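Local coordinates for protein hydrolase, NUDIX family (Clostridium perfringens ATCC 13124, PDB 3F6A) that probably hydrolyses a nucleoside diphosphate linked to another moiety, as Nudix enzymes do, although its own substrate is not established, at residues E138-L141 / V142-T145; P64-I67 / N68-K71. All coordinates share one frame; numbering follows the deposited sequence.

Interaction 1: E138-L141 / V142-T145; sequences ENIL and VMAT
The carbonyl oxygen of Leu141 takes two bonds from Thr145, one from the backbone and one from the side chain. Thr145 N lies 3.2 Å from Leu141 O, and Thr145 OG1 comes closer, 2.7 Å from Leu141 O; the two donors reach that oxygen from opposite faces of its carbonyl plane. The hydroxyl can fold back because OG1 stands beside the backbone N (chi1 -60°), directed back toward the N-terminal turn. The other i to i+4 bonds are regular: Val142 N to Glu138 O, Met143 N to Asn139 O at 3.1 Å and 166°, and Ala144 N to Ile140 O.

All of this is the first two turns of the C-terminal helix 138-150, which packs on the central sheet of the Nudix fold. Ile140, Met143 and Ala144 meet Phe12 of strand 7-15, and Met143, modelled as selenomethionine, also meets Val102 and Tyr104.

Among the apolar groups, CE of Met143 touches CD1 of Ile140 at 3.9 Å. A bend at chi3 (-76°) turns this methyl back toward the helix, 3.6 Å from Asn139 O. Asn139 runs alongside Met143, ND2 to CE 4.2 Å, while its amide is held mainly across the dimer, OD1 by Ser76 and ND2 by Glu78, both of the second subunit, with Gln137 NE2 of the same chain also bonding to OD1.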
# COMPACT_ATOMS: atom_id res chain seq x y z
N GLU A 138 4.57 -15.15 14.80
CA GLU A 138 3.21 -14.79 15.19
C GLU A 138 2.45 -13.92 14.17
O GLU A 138 1.28 -14.18 13.90
CB GLU A 138 3.23 -14.08 16.54
CG GLU A 138 3.85 -14.88 17.67
CD GLU A 138 3.19 -16.24 17.85
OE1 GLU A 138 1.95 -16.29 17.90
OE2 GLU A 138 3.93 -17.25 17.95
N ASN A 139 3.10 -12.89 13.63
CA ASN A 139 2.42 -12.01 12.68
C ASN A 139 2.07 -12.74 11.39
O ASN A 139 1.12 -12.37 10.69
CB ASN A 139 3.27 -10.75 12.39
CG ASN A 139 4.54 -11.05 11.63
OD1 ASN A 139 5.15 -12.09 11.80
ND2 ASN A 139 4.96 -10.11 10.79
N ILE A 140 2.82 -13.79 11.07
CA ILE A 140 2.52 -14.57 9.87
C ILE A 140 1.28 -15.41 10.18
O ILE A 140 0.41 -15.60 9.33
CB ILE A 140 3.70 -15.49 9.48
CG1 ILE A 140 4.91 -14.64 9.10
CG2 ILE A 140 3.30 -16.39 8.32
CD1 ILE A 140 4.66 -13.69 7.93
N LEU A 141 1.21 -15.92 11.41
CA LEU A 141 0.07 -16.72 11.84
C LEU A 141 -1.19 -15.89 11.77
O LEU A 141 -2.25 -16.38 11.39
CB LEU A 141 0.25 -17.22 13.27
CG LEU A 141 1.27 -18.34 13.51
CD1 LEU A 141 1.36 -18.65 15.00
CD2 LEU A 141 0.87 -19.58 12.72
N VAL A 142 -1.07 -14.61 12.13
CA VAL A 142 -2.22 -13.71 12.11
C VAL A 142 -2.70 -13.42 10.70
O VAL A 142 -3.90 -13.51 10.41
CB VAL A 142 -1.88 -12.38 12.81
CG1 VAL A 142 -2.99 -11.38 12.59
CG2 VAL A 142 -1.68 -12.62 14.30
N MSE A 143 -1.78 -13.05 9.81
CA MSE A 143 -2.18 -12.74 8.44
C MSE A 143 -2.71 -13.95 7.68
O MSE A 143 -3.62 -13.82 6.86
CB MSE A 143 -1.01 -12.10 7.69
CG MSE A 143 -0.64 -10.72 8.26
SE MSE A 143 0.63 -9.72 7.22
CE MSE A 143 2.21 -10.68 7.70
N ALA A 144 -2.16 -15.12 7.96
CA ALA A 144 -2.62 -16.33 7.29
C ALA A 144 -4.06 -16.60 7.73
O ALA A 144 -4.89 -17.06 6.94
CB ALA A 144 -1.72 -17.51 7.66
N THR A 145 -4.35 -16.30 8.99
CA THR A 145 -5.68 -16.49 9.53
C THR A 145 -6.64 -15.46 8.94
O THR A 145 -7.79 -15.79 8.62
CB THR A 145 -5.67 -16.36 11.06
OG1 THR A 145 -4.78 -17.35 11.60
CG2 THR A 145 -7.06 -16.57 11.64

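Interaction 2: P64-I67 / N68-K71; sequences PIDI and NLKK
The chain arrives extended through Ile65 and turns into helix 67-75 at Asp66, whose carbonyl oxygen accepts a bond from Lys70 N at 2.9 Å and a weak, bent one from Leu69 N. Asp66 occupies the N-cap position, and the next bond, Lys71 N to Ile67 O, is almost straight at 177°. This helix belongs to a peripheral part of the Nudix domain, between strands 60-61 and 79-81, far from the centre of the chain.

The Asp66 carboxylate extends over the first turn. With CG opposite the backbone N across the CA-CB bond (chi1 -179°), the group lies against Leu69, CG to Leu69 CB 3.8 Å. Its OD1 stays 3.7 Å from Leu69 N, and a water carries its link to the helix start instead. Asp66 OD2 lies near Glu146 of the second subunit, a like charge that might raise the acid's pKa. Leu69 itself is buried, packing on Leu80 and on His86 of the second subunit.

On the exposed side, two lysines lend their aliphatic stems to isoleucines. The extended chain of Lys70 passes obliquely across Ile65, CD to Ile65 CG2 3.7 Å. Lys71 and Ile67 instead run side by side in the same direction, with Lys71 CD 3.8 Å from Ile67 CG1. The water at the cap donates to Asp66 OD1 and accepts from both Asn68 N and Asn68 ND2, each of the three atoms 2.8 Å from its oxygen.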
# COMPACT_ATOMS: atom_id res chain seq x y z
N PRO A 64 -10.89 -5.52 -4.05
CA PRO A 64 -12.18 -4.82 -3.97
C PRO A 64 -12.04 -3.52 -4.75
O PRO A 64 -11.30 -2.62 -4.35
CB PRO A 64 -12.35 -4.59 -2.47
CG PRO A 64 -10.92 -4.40 -2.01
CD PRO A 64 -10.18 -5.48 -2.76
N ILE A 65 -12.75 -3.44 -5.87
CA ILE A 65 -12.67 -2.26 -6.72
C ILE A 65 -13.49 -1.09 -6.21
O ILE A 65 -14.63 -1.25 -5.76
CB ILE A 65 -13.15 -2.58 -8.16
CG1 ILE A 65 -12.33 -3.72 -8.76
CG2 ILE A 65 -13.05 -1.33 -9.03
CD1 ILE A 65 -10.89 -3.36 -9.09
N ASP A 66 -12.89 0.10 -6.26
CA ASP A 66 -13.52 1.35 -5.86
C ASP A 66 -13.89 1.89 -7.24
O ASP A 66 -13.15 2.69 -7.81
CB ASP A 66 -12.48 2.26 -5.19
CG ASP A 66 -13.04 3.58 -4.72
OD1 ASP A 66 -14.16 3.96 -5.12
OD2 ASP A 66 -12.34 4.26 -3.93
N ILE A 67 -15.01 1.41 -7.79
CA ILE A 67 -15.45 1.78 -9.14
C ILE A 67 -15.38 3.27 -9.46
O ILE A 67 -14.92 3.66 -10.54
CB ILE A 67 -16.90 1.24 -9.43
CG1 ILE A 67 -17.17 1.25 -10.94
CG2 ILE A 67 -17.95 2.10 -8.73
CD1 ILE A 67 -16.28 0.29 -11.72
N ASN A 68 -15.84 4.11 -8.54
CA ASN A 68 -15.82 5.56 -8.75
C ASN A 68 -14.41 6.06 -9.07
O ASN A 68 -14.22 6.87 -9.99
CB ASN A 68 -16.35 6.28 -7.51
CG ASN A 68 -17.86 6.35 -7.48
OD1 ASN A 68 -18.47 7.09 -8.24
ND2 ASN A 68 -18.47 5.58 -6.59
N LEU A 69 -13.44 5.58 -8.32
CA LEU A 69 -12.06 6.00 -8.54
C LEU A 69 -11.44 5.30 -9.75
O LEU A 69 -10.63 5.89 -10.46
CB LEU A 69 -11.23 5.73 -7.28
CG LEU A 69 -9.79 6.27 -7.32
CD1 LEU A 69 -9.80 7.77 -7.58
CD2 LEU A 69 -9.12 5.96 -5.99
N LYS A 70 -11.83 4.05 -9.99
CA LYS A 70 -11.28 3.33 -11.13
C LYS A 70 -11.65 4.02 -12.44
O LYS A 70 -10.79 4.28 -13.27
CB LYS A 70 -11.78 1.88 -11.16
CG LYS A 70 -11.17 1.04 -12.28
CD LYS A 70 -11.71 -0.37 -12.31
CE LYS A 70 -11.27 -1.11 -13.57
NZ LYS A 70 -11.87 -2.47 -13.66
N LYS A 71 -12.93 4.32 -12.61
CA LYS A 71 -13.41 4.98 -13.83
C LYS A 71 -12.87 6.40 -13.99
O LYS A 71 -12.45 6.78 -15.08
CB LYS A 71 -14.94 5.00 -13.84
CG LYS A 71 -15.55 3.61 -13.65
CD LYS A 71 -17.05 3.59 -13.88
CE LYS A 71 -17.39 3.59 -15.36
NZ LYS A 71 -18.81 3.19 -15.59
O HOH W 1 -16.79 3.48 -5.94

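Overall arrangement
Interactions 1 and 2 both concern the first turns of helices, but of different helices at different depths: 138-145 lies partly buried against the sheet, 64-71 on the surface of an outlying arm. Their centres are 29 Å apart and their nearest atoms about 14 Å, so they do not touch within one chain. The dimer relates them: Leu69 of the second subunit packs on Met143 of interaction 1, and Ser72 of that same second subunit, one residue beyond its 64-71, packs on Glu138, Asn139 and Val142. The arm of one copy thus reaches the C-terminal helix of the other. Neither contact includes helix 43-55, which carries the Nudix signature and so probably the catalytic metal site.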